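Local coordinates for protein fimbrium subunit Fim1C (Bacteroides vulgatus, PDB 4QB7) that probably forms part of the tip of fimbriae, the filamentous cell-surface appendages that mediate cell adhesion and biofilm formation, at residues I188-L193 with L287-D292; I174-D179 with T259-D264; T308-S313 with I336-E341. All blocks are in the same frame, centred on the assembly; numbering follows the deposited sequence.

Contact 1 of 3, residues I188-L193 with L287-D292; sequences IFVTGL and LKINYD. With SO4 (sulfate ion), chain K; SO4 (sulfate ion), chain J.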
loop_
_atom_site.group_PDB
_atom_site.type_symbol
_atom_site.label_atom_id
_atom_site.label_comp_id
_atom_site.label_asym_id
_atom_site.label_seq_id
_atom_site.Cartn_x
_atom_site.Cartn_y
_atom_site.Cartn_z
ATOM N N ILE A 188 22.403 1.668 -21.086
ATOM C CA ILE A 188 22.080 2.505 -19.925
ATOM C C ILE A 188 21.798 1.564 -18.770
ATOM O O ILE A 188 21.000 0.625 -18.917
ATOM C CB ILE A 188 20.906 3.522 -20.111
ATOM C CG1 ILE A 188 21.132 4.459 -21.261
ATOM C CG2 ILE A 188 20.642 4.342 -18.808
ATOM C CD1 ILE A 188 19.937 5.338 -21.498
ATOM N N PHE A 189 22.418 1.843 -17.615
ATOM C CA PHE A 189 22.242 1.064 -16.387
ATOM C C PHE A 189 21.788 1.950 -15.233
ATOM O O PHE A 189 22.414 2.982 -14.974
ATOM C CB PHE A 189 23.546 0.349 -16.020
ATOM C CG PHE A 189 24.046 -0.610 -17.069
ATOM C CD1 PHE A 189 23.556 -1.912 -17.136
ATOM C CD2 PHE A 189 25.018 -0.219 -17.984
ATOM C CE1 PHE A 189 24.024 -2.800 -18.111
ATOM C CE2 PHE A 189 25.499 -1.114 -18.943
ATOM C CZ PHE A 189 25.017 -2.403 -18.985
ATOM N N VAL A 190 20.699 1.571 -14.552
ATOM C CA VAL A 190 20.235 2.337 -13.391
ATOM C C VAL A 190 20.885 1.697 -12.155
ATOM O O VAL A 190 20.884 0.463 -12.018
ATOM C CB VAL A 190 18.696 2.439 -13.317
ATOM C CG1 VAL A 190 18.235 2.997 -11.966
ATOM C CG2 VAL A 190 18.164 3.288 -14.470
ATOM N N THR A 191 21.509 2.531 -11.297
ATOM C CA THR A 191 22.274 2.052 -10.141
ATOM C C THR A 191 21.709 2.542 -8.801
ATOM O O THR A 191 22.092 2.035 -7.744
ATOM C CB THR A 191 23.728 2.526 -10.295
ATOM O OG1 THR A 191 23.721 3.949 -10.426
ATOM C CG2 THR A 191 24.416 1.942 -11.537
ATOM N N GLY A 192 20.841 3.538 -8.835
ATOM C CA GLY A 192 20.295 4.104 -7.609
ATOM C C GLY A 192 18.999 4.847 -7.829
ATOM O O GLY A 192 18.723 5.311 -8.937
ATOM N N LEU A 193 18.196 4.947 -6.772
ATOM C CA LEU A 193 16.906 5.623 -6.784
ATOM C C LEU A 193 16.531 6.021 -5.363
ATOM O O LEU A 193 16.649 5.215 -4.439
ATOM C CB LEU A 193 15.804 4.737 -7.403
ATOM C CG LEU A 193 14.463 5.422 -7.671
ATOM C CD1 LEU A 193 14.500 6.255 -8.926
ATOM C CD2 LEU A 193 13.391 4.428 -7.809
ATOM N N LEU A 287 11.564 11.976 -7.618
ATOM C CA LEU A 287 12.517 10.875 -7.610
ATOM C C LEU A 287 13.929 11.439 -7.839
ATOM O O LEU A 287 14.067 12.440 -8.526
ATOM C CB LEU A 287 12.193 9.828 -8.702
ATOM C CG LEU A 287 10.863 9.082 -8.643
ATOM C CD1 LEU A 287 10.720 8.201 -9.874
ATOM C CD2 LEU A 287 10.746 8.222 -7.408
ATOM N N LYS A 288 14.959 10.815 -7.264
ATOM C CA LYS A 288 16.378 11.136 -7.466
ATOM C C LYS A 288 16.979 9.871 -8.066
ATOM O O LYS A 288 16.958 8.824 -7.417
ATOM C CB LYS A 288 17.079 11.574 -6.158
ATOM C CG LYS A 288 16.548 12.859 -5.512
ATOM C CD LYS A 288 16.724 14.093 -6.395
ATOM C CE LYS A 288 16.489 15.365 -5.643
ATOM N NZ LYS A 288 17.697 15.769 -4.893
ATOM N N ILE A 289 17.383 9.919 -9.343
ATOM C CA ILE A 289 17.871 8.733 -10.039
ATOM C C ILE A 289 19.357 8.849 -10.367
ATOM O O ILE A 289 19.882 9.959 -10.587
ATOM C CB ILE A 289 17.008 8.457 -11.296
ATOM C CG1 ILE A 289 17.204 7.009 -11.819
ATOM C CG2 ILE A 289 17.187 9.534 -12.372
ATOM C CD1 ILE A 289 16.205 6.518 -12.872
ATOM N N ASN A 290 20.037 7.671 -10.355
ATOM C CA ASN A 290 21.463 7.492 -10.686
ATOM C C ASN A 290 21.567 6.509 -11.832
ATOM O O ASN A 290 20.952 5.452 -11.773
ATOM C CB ASN A 290 22.237 6.963 -9.477
ATOM C CG ASN A 290 22.317 7.874 -8.292
ATOM O OD1 ASN A 290 21.668 8.916 -8.208
ATOM N ND2 ASN A 290 23.167 7.509 -7.347
ATOM N N TYR A 291 22.286 6.840 -12.876
ATOM C CA TYR A 291 22.408 5.948 -14.032
ATOM C C TYR A 291 23.720 6.193 -14.761
ATOM O O TYR A 291 24.309 7.271 -14.656
ATOM C CB TYR A 291 21.201 6.051 -15.003
ATOM C CG TYR A 291 20.935 7.430 -15.555
ATOM C CD1 TYR A 291 20.243 8.379 -14.808
ATOM C CD2 TYR A 291 21.339 7.779 -16.843
ATOM C CE1 TYR A 291 19.973 9.648 -15.320
ATOM C CE2 TYR A 291 21.088 9.052 -17.361
ATOM C CZ TYR A 291 20.401 9.982 -16.594
ATOM O OH TYR A 291 20.125 11.234 -17.079
ATOM N N ASP A 292 24.192 5.145 -15.457
ATOM C CA ASP A 292 25.438 5.114 -16.226
ATOM C C ASP A 292 25.149 4.847 -17.674
ATOM O O ASP A 292 24.374 3.941 -17.977
ATOM C CB ASP A 292 26.355 4.011 -15.659
ATOM C CG ASP A 292 26.779 4.222 -14.212
ATOM O OD1 ASP A 292 26.852 5.394 -13.777
ATOM O OD2 ASP A 292 27.079 3.214 -13.524
HETATM S S SO4 K . 25.099 4.604 -7.464
HETATM O O1 SO4 K . 25.516 4.450 -8.810
HETATM O O2 SO4 K . 25.790 5.756 -6.928
HETATM O O3 SO4 K . 23.690 4.858 -7.478
HETATM O O4 SO4 K . 25.407 3.367 -6.690
HETATM S S SO4 J . 20.946 12.355 -20.519
HETATM O O1 SO4 J . 20.996 11.495 -21.702
HETATM O O2 SO4 J . 21.786 13.529 -20.771
HETATM O O3 SO4 J . 19.558 12.750 -20.225
HETATM O O4 SO4 J . 21.470 11.648 -19.367
#
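Phe189 and Asp292 grip each other through a pair of backbone hydrogen bonds, Asp292 N to Phe189 O at 2.8 Å and Phe189 N to Asp292 O at 2.9 Å. Further along, Thr191 N donates to Asn290 O at 3.0 Å and Asn290 N to Gly192 O at 3.1 Å. Thr191 and Gly192 together face Asn290, a classic beta bulge that shifts the register by one between the antiparallel strands 186-196 and 286-296, central to one sheet of this Mfa-like fimbrillin. At the bulge a sulfate ion, probably from the crystallisation liquor, takes a bond from Asn290 ND2 to its O3 and lies against Thr191 OG1. The amide's other end, Asn290 OD1, accepts from Asn309 N on the adjoining strand. Asp292 turns its carboxylate to Tyr245 and Thr306, while its OD2 passes 3.6 Å from Thr191 CG2. The opposite face is mostly apolar. Val190 CG2 touches Ile289 CD1, the two side chains crossing near a right angle, and Leu193 CD1 rests 4.0 Å from Ile289 CG1. Ile188 runs alongside Tyr291, CG2 to ring CD2 4.0 Å. With chi1 58°, Tyr291 CG sits between the backbone N and the carbonyl carbon, and the OH donates to O4 of a second sulfate, an oxygen that lies at the ring edge, in plane.

Contact 2 of 3, residues I174-D179 with T259-D264; sequences IKVKPD and TALFSD. With SO4 (sulfate ion), chain B.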
loop_
_atom_site.group_PDB
_atom_site.type_symbol
_atom_site.label_atom_id
_atom_site.label_comp_id
_atom_site.label_asym_id
_atom_site.label_seq_id
_atom_site.Cartn_x
_atom_site.Cartn_y
_atom_site.Cartn_z
ATOM N N ILE A 174 8.578 1.257 -11.234
ATOM C CA ILE A 174 9.267 2.390 -11.833
ATOM C C ILE A 174 10.060 1.748 -12.968
ATOM O O ILE A 174 10.908 0.888 -12.719
ATOM C CB ILE A 174 10.087 3.245 -10.856
ATOM C CG1 ILE A 174 9.177 3.793 -9.749
ATOM C CG2 ILE A 174 10.743 4.388 -11.630
ATOM C CD1 ILE A 174 9.834 4.357 -8.581
ATOM N N LYS A 175 9.651 2.048 -14.216
ATOM C CA LYS A 175 10.214 1.526 -15.452
ATOM C C LYS A 175 11.014 2.621 -16.165
ATOM O O LYS A 175 10.587 3.773 -16.155
ATOM C CB LYS A 175 9.071 1.033 -16.344
ATOM C CG LYS A 175 8.345 -0.224 -15.870
ATOM C CD LYS A 175 7.392 -0.665 -16.939
ATOM C CE LYS A 175 6.675 -1.952 -16.627
ATOM N NZ LYS A 175 5.416 -2.055 -17.416
ATOM N N VAL A 176 12.170 2.291 -16.780
ATOM C CA VAL A 176 13.017 3.287 -17.465
ATOM C C VAL A 176 13.349 2.872 -18.900
ATOM O O VAL A 176 13.535 1.695 -19.171
ATOM C CB VAL A 176 14.333 3.586 -16.690
ATOM C CG1 VAL A 176 15.014 4.830 -17.235
ATOM C CG2 VAL A 176 14.096 3.741 -15.187
ATOM N N LYS A 177 13.461 3.848 -19.818
ATOM C CA LYS A 177 13.892 3.587 -21.199
ATOM C C LYS A 177 14.526 4.831 -21.821
ATOM O O LYS A 177 14.092 5.936 -21.492
ATOM C CB LYS A 177 12.728 3.105 -22.083
ATOM C CG LYS A 177 11.556 4.058 -22.137
ATOM C CD LYS A 177 10.576 3.721 -23.195
ATOM C CE LYS A 177 9.361 4.596 -23.027
ATOM N NZ LYS A 177 8.240 4.148 -23.889
ATOM N N PRO A 178 15.481 4.698 -22.774
ATOM C CA PRO A 178 15.951 5.890 -23.504
ATOM C C PRO A 178 14.887 6.309 -24.540
ATOM O O PRO A 178 13.967 5.514 -24.808
ATOM C CB PRO A 178 17.227 5.386 -24.171
ATOM C CG PRO A 178 16.944 3.945 -24.455
ATOM C CD PRO A 178 16.103 3.463 -23.312
ATOM N N ASP A 179 14.971 7.545 -25.111
ATOM C CA ASP A 179 13.952 7.989 -26.092
ATOM C C ASP A 179 14.254 7.481 -27.515
ATOM O O ASP A 179 13.393 7.553 -28.386
ATOM C CB ASP A 179 13.756 9.530 -26.090
ATOM C CG ASP A 179 14.965 10.360 -26.487
ATOM O OD1 ASP A 179 16.108 9.907 -26.235
ATOM O OD2 ASP A 179 14.769 11.499 -26.975
ATOM N N THR A 259 12.038 -0.838 -19.083
ATOM C CA THR A 259 12.511 -1.897 -18.191
ATOM C C THR A 259 12.197 -1.573 -16.732
ATOM O O THR A 259 12.536 -0.499 -16.262
ATOM C CB THR A 259 13.993 -2.112 -18.443
ATOM O OG1 THR A 259 14.123 -2.544 -19.805
ATOM C CG2 THR A 259 14.620 -3.117 -17.480
ATOM N N ALA A 260 11.574 -2.527 -16.019
ATOM C CA ALA A 260 11.212 -2.399 -14.605
ATOM C C ALA A 260 12.431 -2.325 -13.651
ATOM O O ALA A 260 13.424 -3.045 -13.849
ATOM C CB ALA A 260 10.349 -3.573 -14.204
ATOM N N LEU A 261 12.310 -1.507 -12.578
ATOM C CA LEU A 261 13.356 -1.380 -11.551
ATOM C C LEU A 261 13.020 -2.221 -10.297
ATOM O O LEU A 261 13.911 -2.532 -9.507
ATOM C CB LEU A 261 13.617 0.085 -11.157
ATOM C CG LEU A 261 14.045 1.070 -12.254
ATOM C CD1 LEU A 261 14.187 2.444 -11.676
ATOM C CD2 LEU A 261 15.338 0.644 -12.969
ATOM N N PHE A 262 11.744 -2.598 -10.143
ATOM C CA PHE A 262 11.246 -3.454 -9.055
ATOM C C PHE A 262 11.031 -4.848 -9.574
ATOM O O PHE A 262 10.640 -5.003 -10.739
ATOM C CB PHE A 262 9.898 -2.949 -8.471
ATOM C CG PHE A 262 9.777 -1.538 -7.940
ATOM C CD1 PHE A 262 10.895 -0.714 -7.824
ATOM C CD2 PHE A 262 8.555 -1.051 -7.496
ATOM C CE1 PHE A 262 10.781 0.585 -7.322
ATOM C CE2 PHE A 262 8.442 0.254 -7.013
ATOM C CZ PHE A 262 9.555 1.062 -6.935
ATOM N N SER A 263 11.167 -5.865 -8.702
ATOM C CA SER A 263 10.893 -7.234 -9.127
ATOM C C SER A 263 9.377 -7.426 -9.236
ATOM O O SER A 263 8.627 -6.604 -8.707
ATOM C CB SER A 263 11.532 -8.237 -8.174
ATOM O OG SER A 263 10.764 -8.390 -6.999
ATOM N N ASP A 264 8.932 -8.474 -9.940
ATOM C CA ASP A 264 7.517 -8.808 -10.155
ATOM C C ASP A 264 6.709 -8.919 -8.877
ATOM O O ASP A 264 5.519 -8.592 -8.873
ATOM C CB ASP A 264 7.379 -10.149 -10.910
ATOM C CG ASP A 264 7.585 -10.078 -12.418
ATOM O OD1 ASP A 264 7.558 -8.943 -12.979
ATOM O OD2 ASP A 264 7.746 -11.156 -13.047
HETATM S S SO4 B . 6.341 1.322 -22.090
HETATM O O1 SO4 B . 5.903 0.253 -22.984
HETATM O O2 SO4 B . 5.440 2.482 -22.168
HETATM O O3 SO4 B . 6.351 0.810 -20.712
HETATM O O4 SO4 B . 7.678 1.697 -22.537
HETATM O O HOH W 1 14.171 -0.168 -21.104
#
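Ile174 and Val176 meet Leu261 and Phe262 where strand 159-178 pairs antiparallel with the start of strand 259-270, within the mixed sheet of this fimbrillin-like protein. Leu261 slants across both strand residues from the second segment: its CD1 lies 3.7 Å from Val176 CG2 and 4.0 Å from Ile174 CG2, so one methyl serves two neighbours. The two branches of Ile174 divide the work. CG2 stands anti to the backbone N and meets the leucine, whereas CG1, beside that N (chi1 -58°), carries CD1 to within 3.7 Å of Phe262 CZ. The backbone N of Ile174 lies over the centre of one face of this ring, about 4.2 Å above its plane, and Phe234 meets the phenylalanine edge-to-face. On the other face of the sheet the stem of Lys175 lies against Ala260, with CG 3.8 Å from Ala260 CA, before the extended chain leads away. The backbone holds these groups in register. Val176 and Thr259 form a hydrogen-bonded pair, each N donating to the other's O. Beyond the non-hydrogen-bonded pair of Lys175 and Ala260, Leu261 N donates to Ile174 O in a bent bond (138° at the hydrogen). Leu261 is also packed against Val190 of strand 186-196. A water bridges backbone and side chain at the far end, 2.8 Å from Val176 O and 2.7 Å from Thr259 OG1.

Contact 3 of 3, residues T308-S313 with I336-E341; sequences TNKEVS and IKITVE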
loop_
_atom_site.group_PDB
_atom_site.type_symbol
_atom_site.label_atom_id
_atom_site.label_comp_id
_atom_site.label_asym_id
_atom_site.label_seq_id
_atom_site.Cartn_x
_atom_site.Cartn_y
_atom_site.Cartn_z
ATOM N N THR A 308 24.353 11.096 -11.309
ATOM C CA THR A 308 23.768 10.757 -10.014
ATOM C C THR A 308 22.963 11.931 -9.450
ATOM O O THR A 308 23.245 13.068 -9.786
ATOM C CB THR A 308 24.808 10.267 -8.975
ATOM O OG1 THR A 308 25.612 11.348 -8.479
ATOM C CG2 THR A 308 25.629 9.098 -9.466
ATOM N N ASN A 309 21.982 11.644 -8.568
ATOM C CA ASN A 309 21.131 12.604 -7.863
ATOM C C ASN A 309 20.354 13.492 -8.852
ATOM O O ASN A 309 20.076 14.651 -8.555
ATOM C CB ASN A 309 21.952 13.442 -6.839
ATOM C CG ASN A 309 21.156 14.034 -5.677
ATOM O OD1 ASN A 309 20.257 13.394 -5.092
ATOM N ND2 ASN A 309 21.513 15.259 -5.272
ATOM N N LYS A 310 19.973 12.926 -10.014
ATOM C CA LYS A 310 19.185 13.606 -11.046
ATOM C C LYS A 310 17.699 13.610 -10.610
ATOM O O LYS A 310 17.080 12.573 -10.380
ATOM C CB LYS A 310 19.403 12.941 -12.426
ATOM C CG LYS A 310 18.424 13.303 -13.537
ATOM C CD LYS A 310 18.442 14.781 -13.918
ATOM C CE LYS A 310 18.101 15.020 -15.366
ATOM N NZ LYS A 310 19.173 14.503 -16.270
ATOM N N GLU A 311 17.163 14.806 -10.458
ATOM C CA GLU A 311 15.805 15.080 -10.027
ATOM C C GLU A 311 14.819 14.802 -11.148
ATOM O O GLU A 311 15.035 15.191 -12.304
ATOM C CB GLU A 311 15.720 16.537 -9.595
ATOM C CG GLU A 311 14.512 16.845 -8.758
ATOM C CD GLU A 311 14.408 18.308 -8.404
ATOM O OE1 GLU A 311 13.813 19.070 -9.204
ATOM O OE2 GLU A 311 14.888 18.681 -7.306
ATOM N N VAL A 312 13.743 14.099 -10.795
ATOM C CA VAL A 312 12.645 13.727 -11.677
ATOM C C VAL A 312 11.360 14.041 -10.913
ATOM O O VAL A 312 11.106 13.405 -9.898
ATOM C CB VAL A 312 12.742 12.239 -12.112
ATOM C CG1 VAL A 312 11.531 11.816 -12.917
ATOM C CG2 VAL A 312 14.004 11.965 -12.888
ATOM N N SER A 313 10.587 15.049 -11.352
ATOM C CA SER A 313 9.337 15.414 -10.689
ATOM C C SER A 313 8.234 14.443 -11.051
ATOM O O SER A 313 8.080 14.103 -12.226
ATOM C CB SER A 313 8.907 16.830 -11.064
ATOM O OG SER A 313 9.622 17.826 -10.348
ATOM N N ILE A 336 18.875 17.096 -21.127
ATOM C CA ILE A 336 19.009 16.898 -19.667
ATOM C C ILE A 336 17.823 16.044 -19.233
ATOM O O ILE A 336 17.995 14.971 -18.689
ATOM C CB ILE A 336 19.005 18.316 -18.961
ATOM C CG1 ILE A 336 20.181 19.203 -19.392
ATOM C CG2 ILE A 336 18.857 18.265 -17.434
ATOM C CD1 ILE A 336 19.739 20.409 -20.362
ATOM N N LYS A 337 16.624 16.540 -19.549
ATOM C CA LYS A 337 15.265 16.055 -19.313
ATOM C C LYS A 337 15.079 14.534 -19.197
ATOM O O LYS A 337 15.672 13.742 -19.937
ATOM C CB LYS A 337 14.399 16.538 -20.486
ATOM C CG LYS A 337 12.954 16.899 -20.149
ATOM C CD LYS A 337 12.221 17.353 -21.432
ATOM C CE LYS A 337 10.903 18.060 -21.194
ATOM N NZ LYS A 337 10.292 18.525 -22.470
ATOM N N ILE A 338 14.222 14.159 -18.239
ATOM C CA ILE A 338 13.647 12.830 -17.980
ATOM C C ILE A 338 12.176 13.103 -17.826
ATOM O O ILE A 338 11.817 13.872 -16.936
ATOM C CB ILE A 338 14.208 12.014 -16.791
ATOM C CG1 ILE A 338 15.713 11.811 -16.863
ATOM C CG2 ILE A 338 13.476 10.686 -16.709
ATOM C CD1 ILE A 338 16.291 10.910 -15.687
ATOM N N THR A 339 11.338 12.562 -18.717
ATOM C CA THR A 339 9.894 12.809 -18.649
ATOM C C THR A 339 9.208 11.601 -18.019
ATOM O O THR A 339 9.729 10.498 -18.114
ATOM C CB THR A 339 9.324 13.190 -20.016
ATOM O OG1 THR A 339 9.543 12.137 -20.926
ATOM C CG2 THR A 339 9.945 14.437 -20.562
ATOM N N VAL A 340 8.060 11.825 -17.337
ATOM C CA VAL A 340 7.355 10.791 -16.587
ATOM C C VAL A 340 5.930 10.600 -17.068
ATOM O O VAL A 340 5.233 11.567 -17.341
ATOM C CB VAL A 340 7.369 11.128 -15.056
ATOM C CG1 VAL A 340 6.701 10.042 -14.208
ATOM C CG2 VAL A 340 8.779 11.368 -14.565
ATOM N N GLU A 341 5.492 9.338 -17.113
ATOM C CA GLU A 341 4.114 8.931 -17.374
ATOM C C GLU A 341 3.634 8.194 -16.150
ATOM O O GLU A 341 4.268 7.222 -15.735
ATOM C CB GLU A 341 3.955 8.023 -18.610
ATOM C CG GLU A 341 4.487 8.543 -19.932
ATOM C CD GLU A 341 4.465 7.484 -21.023
ATOM O OE1 GLU A 341 3.357 7.182 -21.525
ATOM O OE2 GLU A 341 5.542 6.919 -21.338
HETATM O O HOH W 2 14.249 15.902 -15.362
#
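Lys310 reaches from strand 310-313 to the backbone of Ile336, its CB directed toward the segment 336-341. CG leaves CB anti to the backbone N (chi1 166°) and passes 3.9 Å from Ile338 CD1, giving the apolar stem of the lysine a hydrophobic neighbour. A bend at chi2 (62°) and another at chi4 (-68°) then fold the chain round, so that CE passes across Ile336 CG2 at 3.9 Å, the two side chains crossing near a right angle. At the tip, NZ donates a 2.7 Å hydrogen bond to Ile336 O from above the carbonyl plane, not along a lone pair. The acceptor lies just ahead of strand 338-346, in the loop that follows strand 323-331. No backbone hydrogen bond joins the two segments: 310-313 and 338-341 run roughly parallel, 33° apart and 7.2 Å between axes, and face each other through their side chains. One is an edge of the antiparallel sheet containing strand 286-296, the other belongs to the mixed sheet, so the contact spans two packed layers of the fimbrillin fold. Asn309 and Lys310 both face Ile289 as a G1 beta bulge at the corner where strand 301-313 turns. Further along, Val312 points each methyl at a different partner: CG2 crosses Ile338 near a right angle, 3.8 Å from CD1, while CG1 turns to Val340 CG2. Val340 CG2 also lies 3.7 Å from Ser313 O. A water receives a weak, long bond from Ile338 N and donates to Glu311 O at 3.2 Å.

In the fold
Following the chain from the N terminus, past the earlier strands, the first segment met is 174-179, at the end of strand 159-178; it waits for 259-264 to close contact 2 across a loop of about 80 residues. Strand 186-196 lies inside that loop, yet its partner 287-292 comes after it, so contacts 1 and 2 cross along the chain. Contact 3 opens only once contact 1 has closed, and its loop spans just 22 residues, including strand 323-331. Contacts 1 and 2 pack directly, Leu193 against Ile174 and Ile188 against Pro178, joining the antiparallel sheet to the mixed one. Contact 3 bridges the same two sheets again, linked to contact 1 through adjacent strands 286-296 and 301-313.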